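Local coordinates for protein peroxisomal acyl-CoA oxidase 1A (Solanum lycopersicum, PDB 2FON) that probably oxidises acyl-CoA substrates with the help of bound FAD in the peroxisomal beta-oxidation of fatty acids, at residues Gln132-Gln138 / Asp271-Arg276; Met40-Trp44 / Leu622-Tyr628; Gly472-Tyr476 / His545-Ile549; Asp24-Arg30 / Arg639-Asn643; Cys320-Tyr325 / Leu633-Arg639. One frame throughout, in Å; residues are numbered along the deposited sequence.

Interaction 1. Residues Gln132-Gln138 / Asp271-Arg276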
# COMPACT_ATOMS: atom_id res chain seq x y z
N GLN B 132 14.80 -23.96 23.37
CA GLN B 132 14.29 -25.33 23.26
C GLN B 132 15.32 -26.44 23.35
O GLN B 132 14.96 -27.62 23.25
CB GLN B 132 13.44 -25.52 22.00
CG GLN B 132 12.37 -24.51 21.72
CD GLN B 132 11.99 -24.43 20.25
OE1 GLN B 132 11.70 -25.45 19.61
NE2 GLN B 132 11.96 -23.22 19.72
N GLY B 133 16.59 -26.10 23.50
CA GLY B 133 17.59 -27.16 23.67
C GLY B 133 17.79 -27.43 25.14
O GLY B 133 17.54 -26.55 25.96
N THR B 134 18.24 -28.63 25.49
CA THR B 134 18.57 -28.97 26.88
C THR B 134 19.79 -28.16 27.33
O THR B 134 20.43 -27.51 26.51
CB THR B 134 19.00 -30.42 27.00
OG1 THR B 134 20.06 -30.64 26.07
CG2 THR B 134 17.82 -31.41 26.75
N ASP B 135 20.12 -28.24 28.62
CA ASP B 135 21.37 -27.65 29.11
C ASP B 135 22.55 -28.11 28.23
O ASP B 135 23.23 -27.28 27.64
CB ASP B 135 21.60 -27.99 30.55
N LYS B 136 22.73 -29.43 28.11
CA LYS B 136 23.78 -30.00 27.25
C LYS B 136 23.75 -29.43 25.81
O LYS B 136 24.78 -28.93 25.34
CB LYS B 136 23.75 -31.53 27.26
N GLN B 137 22.58 -29.47 25.15
CA GLN B 137 22.45 -29.04 23.73
C GLN B 137 22.94 -27.63 23.46
O GLN B 137 23.65 -27.39 22.48
CB GLN B 137 21.02 -29.21 23.23
CG GLN B 137 20.71 -30.62 22.77
CD GLN B 137 19.22 -30.95 22.74
OE1 GLN B 137 18.42 -30.42 23.51
NE2 GLN B 137 18.85 -31.86 21.83
N GLN B 138 22.53 -26.70 24.31
CA GLN B 138 23.02 -25.32 24.30
C GLN B 138 24.55 -25.21 24.54
O GLN B 138 25.25 -24.44 23.87
CB GLN B 138 22.28 -24.52 25.37
CG GLN B 138 20.78 -24.52 25.21
CD GLN B 138 20.07 -23.86 26.37
OE1 GLN B 138 20.70 -23.39 27.29
NE2 GLN B 138 18.74 -23.84 26.32
N ASP B 271 20.29 -36.82 19.50
CA ASP B 271 20.53 -35.63 20.35
C ASP B 271 20.55 -34.25 19.60
O ASP B 271 20.88 -33.22 20.16
CB ASP B 271 21.76 -35.81 21.24
CG ASP B 271 23.06 -35.80 20.45
OD1 ASP B 271 23.04 -35.42 19.25
OD2 ASP B 271 24.12 -36.18 21.05
N GLN B 272 20.18 -34.30 18.32
CA GLN B 272 19.96 -33.17 17.47
C GLN B 272 18.48 -32.75 17.46
O GLN B 272 18.15 -31.65 17.00
CB GLN B 272 20.51 -33.43 16.05
CG GLN B 272 21.84 -32.64 15.84
CD GLN B 272 22.71 -33.08 14.68
OE1 GLN B 272 23.92 -33.36 14.86
NE2 GLN B 272 22.13 -33.12 13.47
N MET B 273 17.60 -33.58 18.00
CA MET B 273 16.29 -33.07 18.38
C MET B 273 16.39 -32.17 19.61
O MET B 273 17.08 -32.52 20.60
CB MET B 273 15.35 -34.19 18.72
CG MET B 273 13.99 -33.69 19.19
SD MET B 273 12.92 -35.10 19.62
CE MET B 273 11.58 -34.25 20.47
N LEU B 274 15.69 -31.03 19.56
CA LEU B 274 15.65 -30.14 20.73
C LEU B 274 14.77 -30.75 21.82
O LEU B 274 13.56 -30.92 21.65
CB LEU B 274 15.26 -28.71 20.36
CG LEU B 274 16.12 -28.06 19.26
CD1 LEU B 274 15.47 -26.77 18.90
CD2 LEU B 274 17.53 -27.77 19.69
N MET B 275 15.42 -31.13 22.92
CA MET B 275 14.77 -32.00 23.87
C MET B 275 14.44 -31.32 25.19
O MET B 275 14.15 -31.99 26.18
CB MET B 275 15.60 -33.26 24.09
CG MET B 275 16.03 -33.99 22.84
SD MET B 275 15.86 -35.82 22.96
CE MET B 275 17.56 -36.41 23.06
N ARG B 276 14.45 -30.00 25.23
CA ARG B 276 14.23 -29.33 26.51
C ARG B 276 12.95 -29.82 27.20
O ARG B 276 12.97 -30.31 28.34
CB ARG B 276 14.24 -27.81 26.39
CG ARG B 276 13.96 -27.12 27.73
CD ARG B 276 15.23 -26.65 28.47
NE ARG B 276 15.33 -25.20 28.39
CZ ARG B 276 15.43 -24.38 29.44
NH1 ARG B 276 15.50 -24.85 30.69
NH2 ARG B 276 15.50 -23.05 29.25

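Interaction 2. Residues Met40-Trp44 / Leu622-Tyr628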
# COMPACT_ATOMS: atom_id res chain seq x y z
N MET B 40 13.85 15.30 24.00
CA MET B 40 12.98 14.45 23.21
C MET B 40 13.72 13.25 22.62
O MET B 40 13.23 12.12 22.66
CB MET B 40 12.24 15.19 22.13
CG MET B 40 11.04 14.36 21.64
SD MET B 40 9.65 14.32 22.78
CE MET B 40 9.04 15.97 22.59
N LYS B 41 14.92 13.52 22.12
CA LYS B 41 15.78 12.50 21.70
C LYS B 41 15.80 11.42 22.77
O LYS B 41 15.55 10.23 22.47
CB LYS B 41 17.15 13.05 21.42
CG LYS B 41 17.19 14.18 20.38
CD LYS B 41 18.45 14.10 19.54
CE LYS B 41 18.50 15.11 18.38
NZ LYS B 41 19.89 15.16 17.82
N ILE B 42 16.07 11.80 24.03
CA ILE B 42 16.17 10.80 25.11
C ILE B 42 14.83 10.09 25.27
O ILE B 42 14.79 8.89 25.43
CB ILE B 42 16.74 11.38 26.47
CG1 ILE B 42 18.26 11.46 26.44
CG2 ILE B 42 16.49 10.48 27.64
CD1 ILE B 42 18.84 12.88 26.58
N VAL B 43 13.72 10.79 25.19
CA VAL B 43 12.46 10.07 25.34
C VAL B 43 12.25 8.99 24.26
O VAL B 43 11.89 7.84 24.54
CB VAL B 43 11.24 10.98 25.35
CG1 VAL B 43 9.97 10.13 25.56
CG2 VAL B 43 11.39 12.01 26.45
N TRP B 44 12.52 9.35 23.02
CA TRP B 44 12.41 8.42 21.93
C TRP B 44 13.33 7.25 22.15
O TRP B 44 12.90 6.10 22.05
CB TRP B 44 12.74 9.08 20.61
CG TRP B 44 12.55 8.13 19.54
CD1 TRP B 44 13.52 7.39 18.90
CD2 TRP B 44 11.30 7.73 19.01
NE1 TRP B 44 12.92 6.56 17.99
CE2 TRP B 44 11.56 6.75 18.03
CE3 TRP B 44 9.98 8.11 19.26
CZ2 TRP B 44 10.55 6.14 17.27
CZ3 TRP B 44 8.96 7.50 18.52
CH2 TRP B 44 9.26 6.51 17.54
N LEU B 622 9.93 17.47 16.21
CA LEU B 622 9.59 16.14 16.75
C LEU B 622 10.08 14.98 15.94
O LEU B 622 10.09 13.89 16.44
CB LEU B 622 8.09 15.95 16.93
CG LEU B 622 7.37 16.81 17.95
CD1 LEU B 622 5.86 16.89 17.66
CD2 LEU B 622 7.65 16.27 19.33
N VAL B 623 10.39 15.16 14.68
CA VAL B 623 10.94 14.05 13.89
C VAL B 623 12.49 14.16 13.86
O VAL B 623 13.20 13.14 13.72
CB VAL B 623 10.31 13.94 12.50
CG1 VAL B 623 8.80 13.73 12.62
CG2 VAL B 623 10.59 15.24 11.67
N ASP B 624 12.98 15.38 14.05
CA ASP B 624 14.36 15.56 14.40
C ASP B 624 14.69 14.75 15.65
O ASP B 624 15.88 14.44 15.84
CB ASP B 624 14.72 17.06 14.62
CG ASP B 624 14.73 17.90 13.29
OD1 ASP B 624 14.77 17.38 12.14
OD2 ASP B 624 14.70 19.13 13.41
N ALA B 625 13.69 14.39 16.49
CA ALA B 625 13.98 13.73 17.82
C ALA B 625 14.36 12.25 17.68
O ALA B 625 14.94 11.65 18.58
CB ALA B 625 12.82 13.86 18.76
N PHE B 626 14.00 11.67 16.55
CA PHE B 626 14.34 10.26 16.24
C PHE B 626 15.86 10.09 16.02
O PHE B 626 16.39 8.97 15.98
CB PHE B 626 13.60 9.84 14.95
CG PHE B 626 12.10 10.04 14.98
CD1 PHE B 626 11.37 9.89 16.13
CD2 PHE B 626 11.42 10.26 13.82
CE1 PHE B 626 9.98 10.02 16.10
CE2 PHE B 626 10.02 10.37 13.79
CZ PHE B 626 9.32 10.25 14.91
N ASN B 627 16.53 11.21 15.79
CA ASN B 627 17.98 11.21 15.65
C ASN B 627 18.65 10.40 14.48
O ASN B 627 19.80 9.97 14.58
CB ASN B 627 18.60 10.84 16.99
CG ASN B 627 20.01 11.26 17.09
OD1 ASN B 627 20.36 12.40 16.78
ND2 ASN B 627 20.86 10.34 17.49
N TYR B 628 17.94 10.26 13.35
CA TYR B 628 18.43 9.47 12.22
C TYR B 628 19.39 10.20 11.36
O TYR B 628 19.21 11.40 11.06
CB TYR B 628 17.30 9.13 11.31
CG TYR B 628 16.31 8.25 11.93
CD1 TYR B 628 14.95 8.53 11.79
CD2 TYR B 628 16.71 7.13 12.63
CE1 TYR B 628 14.01 7.70 12.35
CE2 TYR B 628 15.78 6.29 13.21
CZ TYR B 628 14.42 6.58 13.08
OH TYR B 628 13.45 5.78 13.65

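Interaction 3. Residues Gly472-Tyr476 / His545-Ile549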
# COMPACT_ATOMS: atom_id res chain seq x y z
N GLY B 472 -4.89 -7.51 34.27
CA GLY B 472 -4.10 -6.69 33.36
C GLY B 472 -4.97 -5.84 32.46
O GLY B 472 -5.93 -5.20 32.91
N THR B 473 -4.65 -5.90 31.17
CA THR B 473 -5.32 -5.18 30.09
C THR B 473 -6.82 -5.50 29.86
O THR B 473 -7.48 -4.80 29.09
CB THR B 473 -4.55 -5.40 28.74
OG1 THR B 473 -4.65 -6.77 28.36
CG2 THR B 473 -3.10 -5.07 28.90
N VAL B 474 -7.37 -6.54 30.49
CA VAL B 474 -8.81 -6.70 30.45
C VAL B 474 -9.44 -6.48 31.79
O VAL B 474 -10.55 -6.95 32.05
CB VAL B 474 -9.28 -8.07 29.91
CG1 VAL B 474 -9.06 -8.15 28.41
CG2 VAL B 474 -8.60 -9.18 30.63
N SER B 475 -8.76 -5.74 32.66
CA SER B 475 -9.38 -5.47 33.93
C SER B 475 -10.62 -4.55 33.76
O SER B 475 -11.56 -4.61 34.55
CB SER B 475 -8.36 -4.93 34.91
OG SER B 475 -8.61 -3.56 35.14
N TYR B 476 -10.66 -3.74 32.71
CA TYR B 476 -11.87 -2.99 32.41
C TYR B 476 -13.12 -3.84 32.25
O TYR B 476 -14.18 -3.42 32.67
CB TYR B 476 -11.69 -2.09 31.22
CG TYR B 476 -11.62 -2.79 29.86
CD1 TYR B 476 -12.76 -2.90 29.06
CD2 TYR B 476 -10.42 -3.28 29.36
CE1 TYR B 476 -12.71 -3.48 27.82
CE2 TYR B 476 -10.36 -3.89 28.14
CZ TYR B 476 -11.51 -3.98 27.35
OH TYR B 476 -11.47 -4.59 26.10
N HIS B 545 -10.27 -3.17 21.24
CA HIS B 545 -9.50 -3.54 22.43
C HIS B 545 -8.03 -3.19 22.33
O HIS B 545 -7.47 -2.60 23.26
CB HIS B 545 -9.70 -5.02 22.77
CG HIS B 545 -8.78 -5.54 23.83
ND1 HIS B 545 -8.93 -5.22 25.18
CD2 HIS B 545 -7.72 -6.38 23.76
CE1 HIS B 545 -7.99 -5.83 25.87
NE2 HIS B 545 -7.23 -6.53 25.03
N CYS B 546 -7.40 -3.55 21.22
CA CYS B 546 -6.01 -3.19 21.01
C CYS B 546 -5.77 -1.67 21.02
O CYS B 546 -4.81 -1.18 21.61
CB CYS B 546 -5.46 -3.83 19.74
SG CYS B 546 -5.47 -5.68 19.88
N GLN B 547 -6.66 -0.94 20.36
CA GLN B 547 -6.62 0.50 20.30
C GLN B 547 -6.68 1.03 21.70
O GLN B 547 -6.01 2.02 22.01
CB GLN B 547 -7.79 1.00 19.48
CG GLN B 547 -7.52 0.87 17.99
CD GLN B 547 -8.69 1.26 17.11
OE1 GLN B 547 -9.83 1.11 17.47
NE2 GLN B 547 -8.40 1.74 15.97
N LEU B 548 -7.45 0.36 22.56
CA LEU B 548 -7.61 0.78 23.91
C LEU B 548 -6.31 0.53 24.68
O LEU B 548 -5.90 1.32 25.52
CB LEU B 548 -8.81 0.07 24.58
CG LEU B 548 -8.80 0.05 26.12
CD1 LEU B 548 -8.93 1.44 26.69
CD2 LEU B 548 -9.86 -0.84 26.70
N ILE B 549 -5.66 -0.58 24.40
CA ILE B 549 -4.42 -0.83 25.08
C ILE B 549 -3.45 0.31 24.71
O ILE B 549 -2.83 0.90 25.62
CB ILE B 549 -3.83 -2.24 24.77
CG1 ILE B 549 -4.76 -3.34 25.26
CG2 ILE B 549 -2.52 -2.44 25.47
CD1 ILE B 549 -4.34 -4.67 24.75

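Interaction 4. Residues Asp24-Arg30 / Arg639-Asn643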
# COMPACT_ATOMS: atom_id res chain seq x y z
N ASP B 24 21.07 25.14 5.97
CA ASP B 24 19.98 24.30 6.41
C ASP B 24 18.70 24.99 6.00
O ASP B 24 18.22 25.85 6.69
CB ASP B 24 20.03 24.08 7.94
CG ASP B 24 18.74 23.34 8.54
OD1 ASP B 24 17.76 23.01 7.80
OD2 ASP B 24 18.69 23.09 9.79
N TYR B 25 18.12 24.58 4.90
CA TYR B 25 16.80 25.07 4.49
C TYR B 25 15.64 24.75 5.43
O TYR B 25 14.50 25.01 5.08
CB TYR B 25 16.45 24.55 3.10
CG TYR B 25 17.47 24.99 2.11
CD1 TYR B 25 18.56 24.16 1.79
CD2 TYR B 25 17.39 26.25 1.53
CE1 TYR B 25 19.52 24.57 0.89
CE2 TYR B 25 18.36 26.68 0.63
CZ TYR B 25 19.41 25.83 0.32
OH TYR B 25 20.37 26.25 -0.54
N LEU B 26 15.92 24.17 6.59
CA LEU B 26 14.86 23.91 7.58
C LEU B 26 15.19 24.54 8.94
O LEU B 26 14.52 24.24 9.96
CB LEU B 26 14.59 22.41 7.75
CG LEU B 26 13.99 21.56 6.61
CD1 LEU B 26 14.56 20.11 6.64
CD2 LEU B 26 12.48 21.55 6.69
N ALA B 27 16.22 25.40 8.93
CA ALA B 27 16.63 26.10 10.14
C ALA B 27 15.47 26.95 10.72
O ALA B 27 15.30 27.02 11.94
CB ALA B 27 17.85 26.93 9.85
N ASP B 28 14.66 27.53 9.83
CA ASP B 28 13.50 28.35 10.23
C ASP B 28 12.38 27.53 10.89
O ASP B 28 11.80 27.96 11.90
CB ASP B 28 12.96 29.28 9.08
CG ASP B 28 13.72 29.09 7.68
OD1 ASP B 28 14.80 28.41 7.56
OD2 ASP B 28 13.22 29.66 6.66
N GLU B 29 12.09 26.35 10.33
CA GLU B 29 11.15 25.38 10.92
C GLU B 29 11.63 24.83 12.24
O GLU B 29 10.84 24.63 13.13
CB GLU B 29 10.84 24.19 9.98
CG GLU B 29 9.90 24.51 8.79
CD GLU B 29 8.47 24.85 9.18
OE1 GLU B 29 8.00 24.44 10.28
OE2 GLU B 29 7.79 25.53 8.39
N ARG B 30 12.94 24.56 12.33
CA ARG B 30 13.57 24.16 13.60
C ARG B 30 13.46 25.23 14.72
O ARG B 30 13.06 24.90 15.84
CB ARG B 30 15.03 23.70 13.39
CG ARG B 30 15.12 22.22 12.84
CD ARG B 30 16.47 21.76 12.32
NE ARG B 30 16.42 20.38 11.84
CZ ARG B 30 16.57 19.99 10.57
NH1 ARG B 30 16.77 20.87 9.59
NH2 ARG B 30 16.52 18.71 10.25
N ARG B 639 16.19 14.56 3.46
CA ARG B 639 17.49 15.07 3.93
C ARG B 639 17.27 16.06 5.06
O ARG B 639 16.43 16.94 4.94
CB ARG B 639 18.21 15.84 2.82
CG ARG B 639 18.90 14.98 1.83
CD ARG B 639 19.32 15.86 0.69
NE ARG B 639 20.32 16.75 1.21
CZ ARG B 639 21.59 16.43 1.39
NH1 ARG B 639 22.02 15.21 1.03
NH2 ARG B 639 22.43 17.34 1.92
N TYR B 640 18.03 15.88 6.14
CA TYR B 640 18.10 16.83 7.23
C TYR B 640 18.14 18.32 6.79
O TYR B 640 17.36 19.13 7.29
CB TYR B 640 19.33 16.53 8.12
CG TYR B 640 19.38 17.35 9.38
CD1 TYR B 640 18.86 16.86 10.57
CD2 TYR B 640 19.90 18.66 9.37
CE1 TYR B 640 18.91 17.63 11.76
CE2 TYR B 640 19.94 19.40 10.53
CZ TYR B 640 19.43 18.88 11.72
OH TYR B 640 19.45 19.66 12.87
N ASP B 641 19.04 18.68 5.87
CA ASP B 641 19.17 20.07 5.45
C ASP B 641 18.12 20.54 4.47
O ASP B 641 18.26 21.61 3.92
CB ASP B 641 20.58 20.38 4.89
CG ASP B 641 20.88 19.63 3.60
OD1 ASP B 641 20.04 18.82 3.14
OD2 ASP B 641 22.00 19.82 3.06
N GLY B 642 17.08 19.78 4.24
CA GLY B 642 16.08 20.16 3.23
C GLY B 642 16.53 20.53 1.83
O GLY B 642 15.78 21.13 1.12
N ASN B 643 17.74 20.19 1.42
CA ASN B 643 18.17 20.53 0.08
C ASN B 643 17.74 19.50 -0.94
O ASN B 643 18.57 18.75 -1.46
CB ASN B 643 19.67 20.64 0.01
CG ASN B 643 20.15 21.40 -1.24
OD1 ASN B 643 19.34 22.06 -1.94
ND2 ASN B 643 21.47 21.32 -1.51

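Interaction 5. Residues Cys320-Tyr325 / Leu633-Arg639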
# COMPACT_ATOMS: atom_id res chain seq x y z
N CYS B 320 9.30 10.67 9.34
CA CYS B 320 10.36 11.63 9.25
C CYS B 320 10.55 12.09 7.80
O CYS B 320 10.66 13.26 7.56
CB CYS B 320 11.65 11.05 9.82
SG CYS B 320 13.01 12.21 9.71
N ILE B 321 10.58 11.21 6.82
CA ILE B 321 10.63 11.70 5.45
C ILE B 321 9.43 12.55 4.99
O ILE B 321 9.64 13.67 4.55
CB ILE B 321 10.87 10.61 4.50
CG1 ILE B 321 12.19 9.96 4.84
CG2 ILE B 321 10.81 11.14 3.11
CD1 ILE B 321 12.15 8.48 4.63
N ALA B 322 8.18 12.08 5.11
CA ALA B 322 7.05 12.91 4.67
C ALA B 322 6.96 14.29 5.38
O ALA B 322 6.51 15.29 4.79
CB ALA B 322 5.76 12.17 4.85
N THR B 323 7.40 14.34 6.64
CA THR B 323 7.29 15.54 7.40
C THR B 323 8.30 16.58 6.87
O THR B 323 7.90 17.69 6.47
CB THR B 323 7.46 15.28 8.92
OG1 THR B 323 6.33 14.54 9.37
CG2 THR B 323 7.56 16.60 9.72
N ARG B 324 9.57 16.21 6.82
CA ARG B 324 10.56 17.12 6.27
C ARG B 324 10.17 17.48 4.86
O ARG B 324 10.13 18.66 4.52
CB ARG B 324 11.95 16.51 6.31
CG ARG B 324 12.49 16.31 7.72
CD ARG B 324 13.95 15.90 7.68
NE ARG B 324 14.49 15.83 9.04
CZ ARG B 324 15.50 15.04 9.41
NH1 ARG B 324 16.06 14.23 8.50
NH2 ARG B 324 15.94 15.05 10.68
N TYR B 325 9.84 16.49 4.01
CA TYR B 325 9.39 16.88 2.68
C TYR B 325 8.18 17.85 2.72
O TYR B 325 8.19 18.83 1.97
CB TYR B 325 9.06 15.71 1.81
CG TYR B 325 8.71 16.10 0.39
CD1 TYR B 325 9.70 16.59 -0.50
CD2 TYR B 325 7.39 15.98 -0.09
CE1 TYR B 325 9.41 16.95 -1.80
CE2 TYR B 325 7.07 16.34 -1.41
CZ TYR B 325 8.09 16.82 -2.26
OH TYR B 325 7.80 17.13 -3.58
N LEU B 633 18.46 7.09 6.86
CA LEU B 633 17.22 7.45 6.20
C LEU B 633 17.16 7.21 4.66
O LEU B 633 16.07 6.89 4.16
CB LEU B 633 16.90 8.87 6.56
CG LEU B 633 15.46 9.14 7.01
CD1 LEU B 633 14.83 8.05 7.94
CD2 LEU B 633 15.55 10.45 7.71
N GLY B 634 18.30 7.36 3.95
CA GLY B 634 18.48 7.27 2.47
C GLY B 634 17.32 7.83 1.64
O GLY B 634 16.75 7.13 0.79
N SER B 635 16.92 9.07 1.95
CA SER B 635 15.82 9.75 1.31
C SER B 635 16.32 11.11 0.83
O SER B 635 16.77 11.97 1.61
CB SER B 635 14.71 10.06 2.35
OG SER B 635 13.51 10.64 1.77
N ILE B 636 16.20 11.35 -0.45
CA ILE B 636 16.55 12.66 -0.86
C ILE B 636 15.45 13.57 -0.33
O ILE B 636 15.76 14.69 0.14
CB ILE B 636 16.79 12.70 -2.34
CG1 ILE B 636 18.07 11.90 -2.64
CG2 ILE B 636 16.85 14.15 -2.83
CD1 ILE B 636 18.32 11.70 -4.03
N LEU B 637 14.21 13.08 -0.24
CA LEU B 637 13.15 13.99 0.20
C LEU B 637 13.24 14.32 1.69
O LEU B 637 12.66 15.30 2.13
CB LEU B 637 11.72 13.54 -0.18
CG LEU B 637 11.48 13.15 -1.65
CD1 LEU B 637 10.04 12.67 -1.94
CD2 LEU B 637 11.88 14.32 -2.52
N GLY B 638 13.97 13.53 2.46
CA GLY B 638 13.95 13.75 3.88
C GLY B 638 15.33 14.11 4.36
O GLY B 638 15.64 13.94 5.52
N ARG B 639 16.19 14.56 3.46
CA ARG B 639 17.49 15.07 3.93
C ARG B 639 17.27 16.06 5.06
O ARG B 639 16.43 16.94 4.94
CB ARG B 639 18.21 15.84 2.82
CG ARG B 639 18.90 14.98 1.83
CD ARG B 639 19.32 15.86 0.69
NE ARG B 639 20.32 16.75 1.21
CZ ARG B 639 21.59 16.43 1.39
NH1 ARG B 639 22.02 15.21 1.03
NH2 ARG B 639 22.43 17.34 1.92

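Interaction 1. Residues Gln132-Gln138 / Asp271-Arg276
Q137 reaches from the first turn of helix 135-146 to the backbone of the loop 271-276, and its amide oxygen is the centre of the close side. M275 N donates a hydrogen bond to Q137 OE1, 3.1 Å, almost straight (172°). The donor lies in the plane of the amide and uses a lone pair. T134 N uses a lone pair of the same oxygen, at 2.7 Å from T134 N to Q137 OE1. A third donor, T134 OG1, comes from above the amide plane. Three bonds therefore hold this buried oxygen and should fix the amide's rotation. The other end is less certain: Q137 NE2 appears to donate to D271 O, but its placement is doubtful. T134 and Q137 form a capping box at the start of the helix, since Q137 N donates back to T134 OG1 at 2.9 Å. With chi1 at 54°, the T134 hydroxyl sits between its own N and carbonyl carbon, facing the helix start. That leaves T134 CG2 to lie against the M275 backbone. The box stands where helices of the N-terminal part meet the beta-sheet part, as in the acyl-CoA dehydrogenase fold. The backbones themselves are joined by R276 N to Q132 O, 3.1 Å. L274 CB and CD1 pack on Q132, whose amide oxygen is hydrogen-bonded to the Y208 hydroxyl, and L274 also touches I224 of strand 216-226. The R276 side is looser. Its chain bends past G133, with R276 CD 3.4 Å from G133 O, and the residue is exposed to solvent. D271 is exposed too, at the other end of the loop.

Interaction 2. Residues Met40-Trp44 / Leu622-Tyr628
W44 presents one face of its indole to F626. F626 CD1 stands over the middle of the ring system, 3.6 Å from W44 CD2, and CE1 continues over the six-membered ring. This is an edge-to-face pair, with the six-membered ring of W44 and the F626 ring 4.5 Å apart between centroids and their planes at 53°. With CG anti to the backbone N (chi1 -177°), the indole leaves helix 37-45 toward the other segment. R364 makes a cation-pi contact with the same indole, and Y361 meets it edge to face. An alanine here is likely to open a gap beside F626 and leave R364 without its aromatic partner. One turn earlier, M40 CG rests on the A625 methyl, 3.4 Å from A625 CB. The M40 chain is bent, and its CE touches L622 CD2. Next to M40 the backbones come close: K41 CA lies 3.3 Å from A625 O in a CH...O contact. The K41 chain runs on past the A625 carbonyl, and K41 NZ donates to N627 OD1 at 3.0 Å. The ammonium sits above the plane of that amide. N627 ND2 bonds to D55, so both ends of the amide are held. D624 turns its carboxylate away and forms salt bridges with R30 and R324. A helix thus packs on the type I turn D624-N627 at a helix end, where N627 takes positive phi. The contact joins the N-terminal helices to the C-terminal helical domain that acyl-CoA oxidases carry beyond the dehydrogenase fold.

Interaction 3. Residues Gly472-Tyr476 / His545-Ile549
Y476 and H545 meet through a hydrogen bond, 2.8 Å from Y476 OH to H545 ND1; either could be the donor. The setting is a helical bundle, in which a short 3-10 turn packs on one side of helix 535-558. H545, L548 and I549, spaced three and four residues apart, supply that side. The two rings meet rim to rim, with planes at 29°, and neither lies over the other. L548 takes the face of the tyrosine instead: its CD2 makes a CH-pi contact, 3.6 Å from the Y476 ring centroid. H545 CG lies anti to its own N (chi1 170°), which carries the imidazole out to the turn. There V474 CG1 touches H545 CE1 at 3.6 Å. Farther along, T473 CB packs on I549 CG1. The second shell fixes the polar ends. S510 of helix 499-521 bonds to Y476 OH, so the hydroxyl has two partners, and E391 of helix 389-417 bonds to T473 OG1. Helix 446-462 supplies F456 and L457 against V474. At the edge of the imidazole, near its plane, T473 O comes to 3.4 Å from H545 CE1.

Interaction 4. Residues Asp24-Arg30 / Arg639-Asn643
The backbones of D24-Y25 and D641-G642 run close together, but their one bond, Y25 N to D641 O (3.1 Å), is weak. The side chains add more. R30 extends from its helix, straight from CG to NE, and lays its guanidinium flat on the Y640 ring. The centres are 3.4 Å apart and the planes 19° off parallel, a stacked cation-pi pair. The same group grips the Y640 carbonyl end-on: R30 NH1 is 2.9 Å and R30 NH2 3.1 Å from Y640 O. That oxygen lies nearly in the guanidinium plane, and both nitrogens reach it from one face of the carbonyl. R30 NH1 also forms a salt bridge with D24 OD2, with a weak bond at 2.9 Å, and R30 NE pairs with D624. A leucine in place of R30 would probably leave Y640 O without these two donors and D624 without one of its cationic partners. L26 CD1 packs against the turn, near Y640 O and G642 N. The Y25 ring lies alongside N643, with Y25 CE1 3.8 Å from N643 OD1. Within the turn itself, R639 holds D641 side-on, one nitrogen to each oxygen. D24 and D641 each accept from the backbone N two residues on. The site is thus an Asx turn leading into helix 27-31, set against a type I turn R639-G642 whose D641 starts a second Asx turn.

Interaction 5. Residues Cys320-Tyr325 / Leu633-Arg639
L637 lies over one face of the Y325 ring, its CD1 4.2 Å from the ring centroid and above the middle, a CH-pi contact. L637 CD2 reaches the rim, 3.7 Å from Y325 CE1. The two side chains lie alongside and point the same way. The other flat group is the R324 guanidinium. C320 SG sits over its centre, and G638 O is at its edge, in plane. R324 NH1 donates to that carbonyl at 3.0 Å, with an N-H...O angle of 161°, and meets it nearly head-on to the C=O. The R324 chain is extended from CG to NE, which carries the charge across the helix surface to the loop. NH2 of R324 forms a salt bridge with D624, so two partners fix the group's rotation. L633 CD2 packs against both C320 SG (3.7 Å) and R324 NH1. I321 fills the middle: CG1 lies on S635 and L633, CG2 on S635 and L637. S635 OG is hydrogen-bonded to S427 O. G638 comes nearest to I321, CA to CA 4.2 Å. A side chain at G638 would point straight into I321, so the absence of one lets the backbones close up. The Y325 side chain is about 5 Å from a bound FAD and about 3 Å from the side chain of R329, which binds FAD. The contact thus packs the 633-639 loop, with its type I turn I636-R639, on the FAD-side end of helix 297-328.

From the N terminus, segment 24-30 opens interaction 4 and 40-44 opens interaction 2. Interaction 1 opens and closes next, by 271-276, joining helices to the beta-sheet part. Helix 297-328 then opens interaction 5, and interaction 3 closes within it, inside the helical part. Near the C terminus the open loops close in the order 2, 5, 4. Interactions 2 and 5 are nested in 4 but cross each other. Interactions 1 and 3 follow in series; both lie within 2. Interactions 2, 4 and 5 cluster: D624 pairs with R30 and R324, and R639 belongs to both 4 and 5. Interaction 1 lies on the opposite side of the chain's centre from 4 and 5.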